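Local coordinates for protein Glp_546_48378_50642 (Giardia intestinalis, PDB 2QVW) that cleaves double-stranded RNA as a Dicer ribonuclease of the RNA interference pathway, producing siRNA duplexes of 21 to 23 base pairs, at residues M92-T98 and R314-R320; S169-G175 and V215-L220; P544-V548 and P561-V565; L691-R697 and H747-Q751. All coordinates share one frame; numbering follows the deposited sequence.

In the fold
Contact 1 joins 92-98 in the N-terminal domain to 314-320, the lead-in to strand 320-322, an edge strand of the N-terminal sheet. Contact 2, two neighbouring strands of the PAZ domain, falls within the span that contact 1 closes, with its centre about 30 Å away. Contacts 3 and 4 follow in series in the catalytic half, on the far side of the chain's centre from contact 1, with their centres about 27 Å apart. Contact 3 is a two-stranded sheet beside helices 330-356 and 591-602; contact 4 joins two helices of the second RNase III region. The centres of contacts 2 and 3 lie about 80 Å apart, consistent with PAZ and nuclease lying far apart.

Contact 1: residues M92-T98 and R314-R320; sequences MPHNEYT and RGLAGWR. With MN (manganese (II) ion), chain I.
Glu96 lies across the backbone of Gly318, its CG 3.6 Å from Gly318 CA. From there its chain runs out extended (chi2 -178°) and brings the carboxylate to the edge of the Arg320 guanidinium, near its plane. The salt bridge is long, Glu96 OE2 to Arg320 NH1 being 3.8 Å, and the two planar groups are turned 55° against each other. Lys272 of helix 267-284 gives Glu96 OE2 a second and stronger partner. Met92, coming head-on against the Arg320 chain, brings CE to the guanidinium edge at NH2. At the far end of 92-98, Thr98 OG1 stands 3.4 Å from Ala317 CB, while the hydroxyl is hydrogen-bonded to Tyr299 and Asp276; Thr98 CG2 approaches Leu316 CD2 at 4.4 Å. These loops join the N-terminal domain to the lead-in to strand 320-322, which is added to that domain's antiparallel sheet, and helix 267-284, probably the connector helix of Dicer, packs against both. The turn of 314-320 is shaped by Ala317 N bonding to Arg320 O at 3.1 Å, and Ser38 ties it to the sheet by binding Arg314 O. Nearer the solvent the side chains of Asn95 and Arg314 cross nearly perpendicular, amide and guanidinium planes 49° apart, and Arg41 makes a cation-pi contact with Trp319. Beyond them, facing away from 314-320, His94 NE2 binds a manganese ion at 2.4 Å.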
loop_
_atom_site.group_PDB
_atom_site.type_symbol
_atom_site.label_atom_id
_atom_site.label_comp_id
_atom_site.label_asym_id
_atom_site.label_seq_id
_atom_site.Cartn_x
_atom_site.Cartn_y
_atom_site.Cartn_z
ATOM N N MET A 92 25.616 -2.670 6.530
ATOM C CA MET A 92 24.785 -1.671 7.188
ATOM C C MET A 92 24.599 -1.886 8.677
ATOM O O MET A 92 24.332 -3.000 9.127
ATOM C CB MET A 92 23.400 -1.668 6.582
ATOM C CG MET A 92 23.253 -1.015 5.244
ATOM S SD MET A 92 21.505 -1.078 4.807
ATOM C CE MET A 92 20.784 -0.002 6.036
ATOM N N PRO A 93 24.737 -0.814 9.469
ATOM C CA PRO A 93 24.550 -0.979 10.912
ATOM C C PRO A 93 23.037 -1.068 11.091
ATOM O O PRO A 93 22.291 -0.482 10.303
ATOM C CB PRO A 93 25.155 0.300 11.489
ATOM C CG PRO A 93 24.963 1.295 10.394
ATOM C CD PRO A 93 25.294 0.511 9.152
ATOM N N HIS A 94 22.576 -1.798 12.099
ATOM C CA HIS A 94 21.137 -1.972 12.306
ATOM C C HIS A 94 20.309 -0.692 12.370
ATOM O O HIS A 94 19.198 -0.650 11.849
ATOM C CB HIS A 94 20.891 -2.794 13.575
ATOM C CG HIS A 94 21.444 -4.182 13.512
ATOM N ND1 HIS A 94 21.265 -5.099 14.526
ATOM C CD2 HIS A 94 22.167 -4.812 12.556
ATOM C CE1 HIS A 94 21.852 -6.234 14.195
ATOM N NE2 HIS A 94 22.407 -6.085 13.004
ATOM N N ASN A 95 20.850 0.341 13.009
ATOM C CA ASN A 95 20.155 1.619 13.167
ATOM C C ASN A 95 19.720 2.263 11.856
ATOM O O ASN A 95 18.943 3.216 11.845
ATOM C CB ASN A 95 21.045 2.604 13.921
ATOM C CG ASN A 95 22.302 2.941 13.161
ATOM O OD1 ASN A 95 23.155 2.085 12.952
ATOM N ND2 ASN A 95 22.418 4.191 12.730
ATOM N N GLU A 96 20.227 1.740 10.750
ATOM C CA GLU A 96 19.898 2.286 9.451
ATOM C C GLU A 96 18.837 1.529 8.668
ATOM O O GLU A 96 18.729 1.690 7.454
ATOM C CB GLU A 96 21.155 2.393 8.608
ATOM C CG GLU A 96 21.772 3.749 8.641
ATOM C CD GLU A 96 22.984 3.822 7.772
ATOM O OE1 GLU A 96 24.026 3.275 8.182
ATOM O OE2 GLU A 96 22.891 4.408 6.674
ATOM N N TYR A 97 18.059 0.698 9.354
ATOM C CA TYR A 97 16.991 -0.045 8.701
ATOM C C TYR A 97 15.669 0.600 9.113
ATOM O O TYR A 97 15.618 1.366 10.078
ATOM C CB TYR A 97 17.003 -1.521 9.117
ATOM C CG TYR A 97 18.205 -2.319 8.648
ATOM C CD1 TYR A 97 19.464 -2.118 9.209
ATOM C CD2 TYR A 97 18.081 -3.269 7.638
ATOM C CE1 TYR A 97 20.572 -2.842 8.774
ATOM C CE2 TYR A 97 19.179 -3.999 7.192
ATOM C CZ TYR A 97 20.426 -3.783 7.759
ATOM O OH TYR A 97 21.528 -4.489 7.297
ATOM N N THR A 98 14.605 0.291 8.380
ATOM C CA THR A 98 13.296 0.851 8.678
ATOM C C THR A 98 12.734 0.200 9.938
ATOM O O THR A 98 11.873 0.766 10.618
ATOM C CB THR A 98 12.330 0.629 7.518
ATOM O OG1 THR A 98 12.914 1.148 6.317
ATOM C CG2 THR A 98 11.013 1.340 7.786
ATOM N N ARG A 314 17.503 13.165 10.465
ATOM C CA ARG A 314 18.375 12.472 9.537
ATOM C C ARG A 314 17.534 11.692 8.535
ATOM O O ARG A 314 17.795 11.725 7.335
ATOM C CB ARG A 314 19.287 11.514 10.301
ATOM C CG ARG A 314 18.538 10.478 11.117
ATOM C CD ARG A 314 19.504 9.553 11.811
ATOM N NE ARG A 314 20.499 9.047 10.877
ATOM C CZ ARG A 314 21.465 8.195 11.203
ATOM N NH1 ARG A 314 21.565 7.749 12.449
ATOM N NH2 ARG A 314 22.339 7.795 10.284
ATOM N N GLY A 315 16.520 10.994 9.035
ATOM C CA GLY A 315 15.667 10.214 8.164
ATOM C C GLY A 315 14.946 9.087 8.875
ATOM O O GLY A 315 15.081 8.900 10.080
ATOM N N LEU A 316 14.169 8.330 8.114
ATOM C CA LEU A 316 13.418 7.213 8.662
ATOM C C LEU A 316 14.341 6.015 8.809
ATOM O O LEU A 316 14.529 5.489 9.907
ATOM C CB LEU A 316 12.256 6.850 7.730
ATOM C CG LEU A 316 11.194 5.896 8.280
ATOM C CD1 LEU A 316 10.556 6.493 9.523
ATOM C CD2 LEU A 316 10.150 5.646 7.222
ATOM N N ALA A 317 14.908 5.588 7.690
ATOM C CA ALA A 317 15.819 4.460 7.673
ATOM C C ALA A 317 17.207 4.984 7.336
ATOM O O ALA A 317 17.677 4.838 6.203
ATOM C CB ALA A 317 15.374 3.455 6.634
ATOM N N GLY A 318 17.860 5.587 8.327
ATOM C CA GLY A 318 19.174 6.151 8.111
ATOM C C GLY A 318 18.966 7.608 7.775
ATOM O O GLY A 318 18.351 8.332 8.558
ATOM N N TRP A 319 19.460 8.041 6.618
ATOM C CA TRP A 319 19.305 9.430 6.199
ATOM C C TRP A 319 18.182 9.490 5.193
ATOM O O TRP A 319 17.623 10.551 4.917
ATOM C CB TRP A 319 20.584 9.953 5.551
ATOM C CG TRP A 319 21.776 9.931 6.460
ATOM C CD1 TRP A 319 22.435 8.826 6.924
ATOM C CD2 TRP A 319 22.436 11.064 7.040
ATOM N NE1 TRP A 319 23.466 9.202 7.757
ATOM C CE2 TRP A 319 23.487 10.570 7.845
ATOM C CE3 TRP A 319 22.243 12.447 6.957
ATOM C CZ2 TRP A 319 24.340 11.416 8.565
ATOM C CZ3 TRP A 319 23.092 13.285 7.672
ATOM C CH2 TRP A 319 24.128 12.766 8.463
ATOM N N ARG A 320 17.846 8.324 4.663
ATOM C CA ARG A 320 16.801 8.200 3.658
ATOM C C ARG A 320 15.381 8.033 4.199
ATOM O O ARG A 320 15.164 7.444 5.261
ATOM C CB ARG A 320 17.147 7.030 2.747
ATOM C CG ARG A 320 17.516 5.782 3.501
ATOM C CD ARG A 320 17.777 4.626 2.559
ATOM N NE ARG A 320 17.986 3.407 3.324
ATOM C CZ ARG A 320 19.052 3.197 4.085
ATOM N NH1 ARG A 320 20.000 4.125 4.165
ATOM N NH2 ARG A 320 19.158 2.076 4.784
HETATM MN MN MN I . 24.525 -6.968 12.312
#

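Contact 2: residues S169-G175 and V215-L220; sequences SLYVVLG and VAAVRL
Leu170 opens the pairing: its carbonyl O takes the N-H of Leu220 at 3.1 Å in a fairly straight bond (163° at the hydrogen). Its CD1 lies 3.7 Å from Leu220 CD2, the two side chains side by side and both reaching Val261 of helix 260-264. Tyr171 is a non-hydrogen-bonded partner of Arg219, and its ring lies aslant the aliphatic part of that arginine, with Tyr171 CE2 3.4 Å from Arg219 CD. With CG opposite the backbone N (chi1 -175°) and a bend at chi2, Arg219 CD is laid against the ring while the guanidinium goes on to a salt bridge with Asp221. Val172 pairs with Val218, the sound bond being Val172 N to Val218 O at 3.1 Å and the return bond less certain; Val172 CG1 packs 3.7 Å from Val218 CB. Val173, on the Tyr171 face, brings CG2 to 3.9 Å from Val215 CG1, the two side chains roughly perpendicular. Leu174 leans its CD1 on Val218 CG2. Gly175 O then accepts Ala216 N at 2.9 Å. Leu174 and Gly175 both stand opposite Ala216, a classic beta bulge that interrupts the regular pairing of strands 169-178 and 213-219 in the antiparallel sheet of the PAZ domain, the module that in Dicers typically receives the 3' end of the RNA.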
loop_
_atom_site.group_PDB
_atom_site.type_symbol
_atom_site.label_atom_id
_atom_site.label_comp_id
_atom_site.label_asym_id
_atom_site.label_seq_id
_atom_site.Cartn_x
_atom_site.Cartn_y
_atom_site.Cartn_z
ATOM N N SER A 169 40.463 10.985 -2.669
ATOM C CA SER A 169 39.550 12.064 -2.340
ATOM C C SER A 169 39.253 12.821 -3.613
ATOM O O SER A 169 40.099 12.918 -4.500
ATOM C CB SER A 169 40.167 12.991 -1.305
ATOM O OG SER A 169 40.337 12.313 -0.072
ATOM N N LEU A 170 38.041 13.350 -3.704
ATOM C CA LEU A 170 37.613 14.073 -4.887
ATOM C C LEU A 170 37.597 15.573 -4.651
ATOM O O LEU A 170 37.331 16.042 -3.541
ATOM C CB LEU A 170 36.219 13.603 -5.293
ATOM C CG LEU A 170 36.004 12.084 -5.291
ATOM C CD1 LEU A 170 34.541 11.766 -5.530
ATOM C CD2 LEU A 170 36.871 11.434 -6.353
ATOM N N TYR A 171 37.893 16.324 -5.709
ATOM C CA TYR A 171 37.924 17.781 -5.649
ATOM C C TYR A 171 37.445 18.344 -6.977
ATOM O O TYR A 171 37.412 17.644 -7.987
ATOM C CB TYR A 171 39.347 18.299 -5.391
ATOM C CG TYR A 171 40.028 17.815 -4.122
ATOM C CD1 TYR A 171 40.554 16.520 -4.027
ATOM C CD2 TYR A 171 40.203 18.673 -3.035
ATOM C CE1 TYR A 171 41.243 16.095 -2.887
ATOM C CE2 TYR A 171 40.892 18.257 -1.891
ATOM C CZ TYR A 171 41.408 16.968 -1.830
ATOM O OH TYR A 171 42.104 16.561 -0.720
ATOM N N VAL A 172 37.082 19.619 -6.966
ATOM C CA VAL A 172 36.621 20.294 -8.170
ATOM C C VAL A 172 37.571 21.437 -8.496
ATOM O O VAL A 172 37.630 22.430 -7.769
ATOM C CB VAL A 172 35.202 20.864 -7.987
ATOM C CG1 VAL A 172 35.090 21.558 -6.652
ATOM C CG2 VAL A 172 34.889 21.844 -9.111
ATOM N N VAL A 173 38.319 21.289 -9.587
ATOM C CA VAL A 173 39.274 22.314 -9.999
ATOM C C VAL A 173 38.629 23.680 -10.196
ATOM O O VAL A 173 37.612 23.807 -10.882
ATOM C CB VAL A 173 39.991 21.913 -11.305
ATOM C CG1 VAL A 173 40.667 23.125 -11.927
ATOM C CG2 VAL A 173 41.021 20.839 -11.008
ATOM N N LEU A 174 39.223 24.697 -9.582
ATOM C CA LEU A 174 38.722 26.061 -9.700
ATOM C C LEU A 174 39.684 26.857 -10.562
ATOM O O LEU A 174 39.334 27.909 -11.096
ATOM C CB LEU A 174 38.609 26.724 -8.327
ATOM C CG LEU A 174 37.597 26.117 -7.360
ATOM C CD1 LEU A 174 37.623 26.884 -6.059
ATOM C CD2 LEU A 174 36.208 26.164 -7.982
ATOM N N GLY A 175 40.903 26.345 -10.691
ATOM C CA GLY A 175 41.894 27.024 -11.499
ATOM C C GLY A 175 43.293 26.920 -10.940
ATOM O O GLY A 175 43.485 26.742 -9.736
ATOM N N VAL A 215 47.292 23.884 -7.666
ATOM C CA VAL A 215 45.913 23.793 -8.137
ATOM C C VAL A 215 44.976 24.253 -7.023
ATOM O O VAL A 215 45.138 23.865 -5.869
ATOM C CB VAL A 215 45.546 22.336 -8.511
ATOM C CG1 VAL A 215 44.151 22.279 -9.087
ATOM C CG2 VAL A 215 46.537 21.787 -9.504
ATOM N N ALA A 216 43.997 25.079 -7.374
ATOM C CA ALA A 216 43.035 25.596 -6.406
ATOM C C ALA A 216 41.659 24.992 -6.641
ATOM O O ALA A 216 40.956 25.393 -7.555
ATOM C CB ALA A 216 42.965 27.113 -6.517
ATOM N N ALA A 217 41.277 24.034 -5.807
ATOM C CA ALA A 217 39.984 23.366 -5.940
ATOM C C ALA A 217 39.288 23.149 -4.596
ATOM O O ALA A 217 39.916 23.216 -3.535
ATOM C CB ALA A 217 40.172 22.027 -6.637
ATOM N N VAL A 218 37.986 22.870 -4.649
ATOM C CA VAL A 218 37.196 22.638 -3.439
ATOM C C VAL A 218 36.874 21.160 -3.215
ATOM O O VAL A 218 36.297 20.497 -4.069
ATOM C CB VAL A 218 35.875 23.411 -3.490
ATOM C CG1 VAL A 218 35.193 23.350 -2.137
ATOM C CG2 VAL A 218 36.134 24.843 -3.891
ATOM N N ARG A 219 37.247 20.650 -2.052
ATOM C CA ARG A 219 36.997 19.259 -1.722
ATOM C C ARG A 219 35.501 19.016 -1.758
ATOM O O ARG A 219 34.731 19.716 -1.097
ATOM C CB ARG A 219 37.556 18.947 -0.333
ATOM C CG ARG A 219 37.473 17.499 0.074
ATOM C CD ARG A 219 38.835 16.985 0.474
ATOM N NE ARG A 219 38.752 15.868 1.402
ATOM C CZ ARG A 219 38.177 15.946 2.596
ATOM N NH1 ARG A 219 37.634 17.091 2.997
ATOM N NH2 ARG A 219 38.152 14.882 3.390
ATOM N N LEU A 220 35.096 18.018 -2.535
ATOM C CA LEU A 220 33.686 17.663 -2.693
ATOM C C LEU A 220 32.850 17.703 -1.411
ATOM O O LEU A 220 31.685 18.086 -1.457
ATOM C CB LEU A 220 33.574 16.280 -3.336
ATOM C CG LEU A 220 32.220 15.949 -3.963
ATOM C CD1 LEU A 220 31.908 16.969 -5.039
ATOM C CD2 LEU A 220 32.244 14.553 -4.554
#

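Contact 3: residues P544-V548 and P561-V565; sequences PGFYV and PTIPV
Gly545-Tyr547 and Thr562-Pro564 run antiparallel as a two-stranded sheet (157° between their directions), closed at one end by a bond of 2.6 Å from Val565 N to Pro544 O. Phe546 and Ile563 are the hydrogen-bonded pair, although the bond from Ile563 N to Phe546 O is weak and that from Phe546 N to Ile563 O less certain. Both point to the same face of the sheet. The Phe546 ring, swung between its backbone N and carbonyl carbon (chi1 51°), receives Ile563 CB over one face in a CH-pi contact, the CB 4.1 Å from the ring centroid. At the ring's edge Val565 CG2 comes within 3.8 Å of Phe546 CE2, the two side chains nearly perpendicular. Val548 CG1 extends this apolar patch, 3.7 Å from Ile563 CD1. Tyr547 points to the other face, beside Thr562, and touches Pro358 and Asp359, which contribute to a manganese site. Pro544 and Pro564 both rest on helix 591-602. The contact thus combines three short-strand backbone bonds, one weak and one less certain, with an apolar patch in which Phe546 and Val565 lie against helix 330-356 and Ile563 against helix 631-642.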
loop_
_atom_site.group_PDB
_atom_site.type_symbol
_atom_site.label_atom_id
_atom_site.label_comp_id
_atom_site.label_asym_id
_atom_site.label_seq_id
_atom_site.Cartn_x
_atom_site.Cartn_y
_atom_site.Cartn_z
ATOM N N PRO A 544 -27.767 -15.928 2.114
ATOM C CA PRO A 544 -28.333 -15.418 0.858
ATOM C C PRO A 544 -28.948 -14.020 0.834
ATOM O O PRO A 544 -28.620 -13.229 -0.051
ATOM C CB PRO A 544 -29.350 -16.499 0.480
ATOM C CG PRO A 544 -29.833 -16.954 1.817
ATOM C CD PRO A 544 -28.551 -17.076 2.601
ATOM N N GLY A 545 -29.837 -13.722 1.780
ATOM C CA GLY A 545 -30.466 -12.414 1.790
ATOM C C GLY A 545 -31.192 -12.027 3.065
ATOM O O GLY A 545 -31.006 -12.650 4.106
ATOM N N PHE A 546 -32.035 -11.004 2.984
ATOM C CA PHE A 546 -32.756 -10.530 4.156
ATOM C C PHE A 546 -34.222 -10.269 3.865
ATOM O O PHE A 546 -34.649 -10.285 2.706
ATOM C CB PHE A 546 -32.101 -9.251 4.662
ATOM C CG PHE A 546 -31.909 -8.209 3.590
ATOM C CD1 PHE A 546 -32.910 -7.281 3.317
ATOM C CD2 PHE A 546 -30.747 -8.190 2.812
ATOM C CE1 PHE A 546 -32.761 -6.350 2.285
ATOM C CE2 PHE A 546 -30.589 -7.262 1.777
ATOM C CZ PHE A 546 -31.596 -6.345 1.514
ATOM N N TYR A 547 -34.992 -10.023 4.925
ATOM C CA TYR A 547 -36.420 -9.757 4.792
ATOM C C TYR A 547 -36.665 -8.282 4.972
ATOM O O TYR A 547 -35.912 -7.619 5.672
ATOM C CB TYR A 547 -37.223 -10.480 5.872
ATOM C CG TYR A 547 -36.808 -11.894 6.149
ATOM C CD1 TYR A 547 -36.850 -12.867 5.154
ATOM C CD2 TYR A 547 -36.367 -12.262 7.414
ATOM C CE1 TYR A 547 -36.459 -14.171 5.413
ATOM C CE2 TYR A 547 -35.975 -13.564 7.683
ATOM C CZ TYR A 547 -36.022 -14.508 6.682
ATOM O OH TYR A 547 -35.617 -15.787 6.961
ATOM N N VAL A 548 -37.726 -7.781 4.346
ATOM C CA VAL A 548 -38.124 -6.379 4.467
ATOM C C VAL A 548 -39.473 -6.401 5.198
ATOM O O VAL A 548 -40.510 -6.035 4.641
ATOM C CB VAL A 548 -38.266 -5.702 3.083
ATOM C CG1 VAL A 548 -36.919 -5.185 2.625
ATOM C CG2 VAL A 548 -38.802 -6.693 2.061
ATOM N N PRO A 561 -40.979 -10.365 -0.412
ATOM C CA PRO A 561 -40.135 -11.537 -0.145
ATOM C C PRO A 561 -38.784 -11.259 0.543
ATOM O O PRO A 561 -38.620 -10.278 1.264
ATOM C CB PRO A 561 -39.940 -12.111 -1.535
ATOM C CG PRO A 561 -39.700 -10.857 -2.328
ATOM C CD PRO A 561 -40.744 -9.874 -1.787
ATOM N N THR A 562 -37.818 -12.142 0.291
ATOM C CA THR A 562 -36.477 -12.047 0.867
ATOM C C THR A 562 -35.455 -11.676 -0.203
ATOM O O THR A 562 -35.181 -12.455 -1.119
ATOM C CB THR A 562 -36.051 -13.387 1.496
ATOM O OG1 THR A 562 -37.041 -13.799 2.449
ATOM C CG2 THR A 562 -34.708 -13.245 2.196
ATOM N N ILE A 563 -34.882 -10.484 -0.073
ATOM C CA ILE A 563 -33.904 -10.013 -1.043
ATOM C C ILE A 563 -32.576 -10.772 -0.993
ATOM O O ILE A 563 -31.993 -10.956 0.076
ATOM C CB ILE A 563 -33.595 -8.518 -0.854
ATOM C CG1 ILE A 563 -34.881 -7.697 -0.917
ATOM C CG2 ILE A 563 -32.666 -8.048 -1.948
ATOM C CD1 ILE A 563 -35.745 -7.820 0.311
ATOM N N PRO A 564 -32.087 -11.230 -2.157
ATOM C CA PRO A 564 -30.824 -11.962 -2.216
ATOM C C PRO A 564 -29.622 -11.073 -2.498
ATOM O O PRO A 564 -29.635 -10.270 -3.429
ATOM C CB PRO A 564 -31.068 -12.958 -3.342
ATOM C CG PRO A 564 -31.877 -12.166 -4.289
ATOM C CD PRO A 564 -32.878 -11.478 -3.377
ATOM N N VAL A 565 -28.585 -11.225 -1.681
ATOM C CA VAL A 565 -27.342 -10.476 -1.831
ATOM C C VAL A 565 -26.386 -11.357 -2.628
ATOM O O VAL A 565 -25.874 -12.355 -2.121
ATOM C CB VAL A 565 -26.723 -10.160 -0.458
ATOM C CG1 VAL A 565 -25.331 -9.595 -0.628
ATOM C CG2 VAL A 565 -27.614 -9.181 0.287
#

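Contact 4: residues L691-R697 and H747-Q751; sequences LGRLTKR and HVLPQ
Leu694 makes the main apolar contact, spreading its two methyls over His747, Val748 and Gln751. Its CD1 meets Val748 CG2 at 3.7 Å, the side chains roughly perpendicular. The other methyl, CD2, lies 3.6 Å from the carbonyl O of His747 and 4.0 Å from Gln751 CG, where leucine and glutamine run alongside, head to tail. CG of Leu694 sits beside the backbone N (chi1 -63°), and chi2 of 179° sends CD1 straight out to Val748, while CD2 branches aside to His747 O and Gln751 CG. One turn earlier, Leu691 CD2 touches Val748 CG1 at 4.2 Å, a looser meeting. Phe724 of helix 718-735 packs against both Leu694 and Val748, so three helices of the all-helical RNase III fold converge here. The nearest side-chain atoms of Leu691 and Glu725 are about 4 Å apart, and Glu725 binds manganese together with Glu651 and Asp722; the hydrophobic seam thus runs up to a metal centre.

The polar contact is that of Arg697 with Gln751. Arg697 stretches out from CG to NE and meets Gln751 head-on; the Gln751 amide stands at the edge of the guanidinium, their planes 74° apart, but which end of that amide is oxygen and which nitrogen is doubtful, and no bond is assigned. His747 turns its ring away from 691-697, and its NE2 is hydrogen-bonded to Leu622 O.

Backbone bonds shape both partners: Thr695 N reaches Leu691 O at 3.2 Å within its helix, and Gln751 N reaches Val748 O at 2.9 Å in the 3-10 segment 749-751.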
loop_
_atom_site.group_PDB
_atom_site.type_symbol
_atom_site.label_atom_id
_atom_site.label_comp_id
_atom_site.label_asym_id
_atom_site.label_seq_id
_atom_site.Cartn_x
_atom_site.Cartn_y
_atom_site.Cartn_z
ATOM N N LEU A 691 -28.247 14.459 -1.926
ATOM C CA LEU A 691 -28.744 13.210 -2.496
ATOM C C LEU A 691 -30.195 13.339 -2.948
ATOM O O LEU A 691 -30.595 12.779 -3.968
ATOM C CB LEU A 691 -28.621 12.081 -1.469
ATOM C CG LEU A 691 -27.219 11.817 -0.920
ATOM C CD1 LEU A 691 -27.279 10.765 0.162
ATOM C CD2 LEU A 691 -26.312 11.372 -2.032
ATOM N N GLY A 692 -30.980 14.080 -2.179
ATOM C CA GLY A 692 -32.376 14.263 -2.513
ATOM C C GLY A 692 -32.574 14.918 -3.861
ATOM O O GLY A 692 -33.341 14.424 -4.684
ATOM N N ARG A 693 -31.889 16.036 -4.082
ATOM C CA ARG A 693 -31.979 16.765 -5.341
ATOM C C ARG A 693 -31.709 15.826 -6.508
ATOM O O ARG A 693 -32.342 15.930 -7.558
ATOM C CB ARG A 693 -30.956 17.894 -5.382
ATOM C CG ARG A 693 -31.044 18.906 -4.263
ATOM C CD ARG A 693 -30.017 19.988 -4.529
ATOM N NE ARG A 693 -30.125 21.132 -3.633
ATOM C CZ ARG A 693 -29.832 22.380 -3.994
ATOM N NH1 ARG A 693 -29.419 22.642 -5.231
ATOM N NH2 ARG A 693 -29.940 23.369 -3.118
ATOM N N LEU A 694 -30.753 14.920 -6.320
ATOM C CA LEU A 694 -30.388 13.954 -7.351
ATOM C C LEU A 694 -31.609 13.130 -7.695
ATOM O O LEU A 694 -31.943 12.959 -8.863
ATOM C CB LEU A 694 -29.270 13.022 -6.861
ATOM C CG LEU A 694 -27.903 13.629 -6.502
ATOM C CD1 LEU A 694 -26.974 12.539 -6.017
ATOM C CD2 LEU A 694 -27.300 14.317 -7.712
ATOM N N THR A 695 -32.269 12.630 -6.657
ATOM C CA THR A 695 -33.477 11.823 -6.784
ATOM C C THR A 695 -34.545 12.516 -7.629
ATOM O O THR A 695 -35.381 11.861 -8.252
ATOM C CB THR A 695 -34.075 11.555 -5.403
ATOM O OG1 THR A 695 -33.114 10.871 -4.594
ATOM C CG2 THR A 695 -35.330 10.728 -5.525
ATOM N N LYS A 696 -34.512 13.847 -7.637
ATOM C CA LYS A 696 -35.473 14.646 -8.386
ATOM C C LYS A 696 -35.105 14.784 -9.857
ATOM O O LYS A 696 -35.977 14.976 -10.708
ATOM C CB LYS A 696 -35.591 16.032 -7.758
ATOM C CG LYS A 696 -36.050 16.011 -6.315
ATOM C CD LYS A 696 -36.065 17.408 -5.742
ATOM C CE LYS A 696 -36.452 17.402 -4.279
ATOM N NZ LYS A 696 -36.413 18.786 -3.725
ATOM N N ARG A 697 -33.817 14.693 -10.160
ATOM C CA ARG A 697 -33.360 14.808 -11.536
ATOM C C ARG A 697 -33.912 13.701 -12.417
ATOM O O ARG A 697 -33.656 13.658 -13.620
ATOM C CB ARG A 697 -31.839 14.792 -11.578
ATOM C CG ARG A 697 -31.225 16.018 -10.956
ATOM C CD ARG A 697 -29.713 15.923 -10.974
ATOM N NE ARG A 697 -29.101 17.064 -10.306
ATOM C CZ ARG A 697 -27.814 17.134 -9.997
ATOM N NH1 ARG A 697 -27.006 16.125 -10.299
ATOM N NH2 ARG A 697 -27.338 18.215 -9.391
ATOM N N HIS A 747 -23.112 10.462 -11.026
ATOM C CA HIS A 747 -24.136 11.330 -10.463
ATOM C C HIS A 747 -23.797 12.026 -9.147
ATOM O O HIS A 747 -24.073 13.219 -8.984
ATOM C CB HIS A 747 -25.431 10.529 -10.303
ATOM C CG HIS A 747 -25.787 9.723 -11.511
ATOM N ND1 HIS A 747 -25.926 10.283 -12.762
ATOM C CD2 HIS A 747 -25.988 8.395 -11.669
ATOM C CE1 HIS A 747 -26.193 9.332 -13.639
ATOM N NE2 HIS A 747 -26.236 8.176 -13.003
ATOM N N VAL A 748 -23.200 11.287 -8.219
ATOM C CA VAL A 748 -22.869 11.834 -6.910
ATOM C C VAL A 748 -21.501 12.471 -6.796
ATOM O O VAL A 748 -21.355 13.503 -6.149
ATOM C CB VAL A 748 -22.977 10.754 -5.815
ATOM C CG1 VAL A 748 -22.855 11.397 -4.442
ATOM C CG2 VAL A 748 -24.297 10.004 -5.946
ATOM N N LEU A 749 -20.496 11.854 -7.407
ATOM C CA LEU A 749 -19.134 12.380 -7.347
ATOM C C LEU A 749 -19.119 13.865 -7.687
ATOM O O LEU A 749 -18.526 14.666 -6.975
ATOM C CB LEU A 749 -18.226 11.619 -8.316
ATOM C CG LEU A 749 -16.719 11.688 -8.061
ATOM C CD1 LEU A 749 -16.007 10.729 -9.000
ATOM C CD2 LEU A 749 -16.216 13.106 -8.254
ATOM N N PRO A 750 -19.781 14.247 -8.786
ATOM C CA PRO A 750 -19.840 15.645 -9.211
ATOM C C PRO A 750 -20.284 16.643 -8.134
ATOM O O PRO A 750 -19.902 17.811 -8.174
ATOM C CB PRO A 750 -20.812 15.595 -10.387
ATOM C CG PRO A 750 -20.512 14.269 -10.993
ATOM C CD PRO A 750 -20.441 13.377 -9.779
ATOM N N GLN A 751 -21.081 16.190 -7.173
ATOM C CA GLN A 751 -21.578 17.072 -6.122
ATOM C C GLN A 751 -20.604 17.380 -5.000
ATOM O O GLN A 751 -20.871 18.247 -4.178
ATOM C CB GLN A 751 -22.855 16.496 -5.517
ATOM C CG GLN A 751 -23.966 16.282 -6.518
ATOM C CD GLN A 751 -24.210 17.510 -7.368
ATOM O OE1 GLN A 751 -24.417 18.611 -6.845
ATOM N NE2 GLN A 751 -24.185 17.332 -8.687
#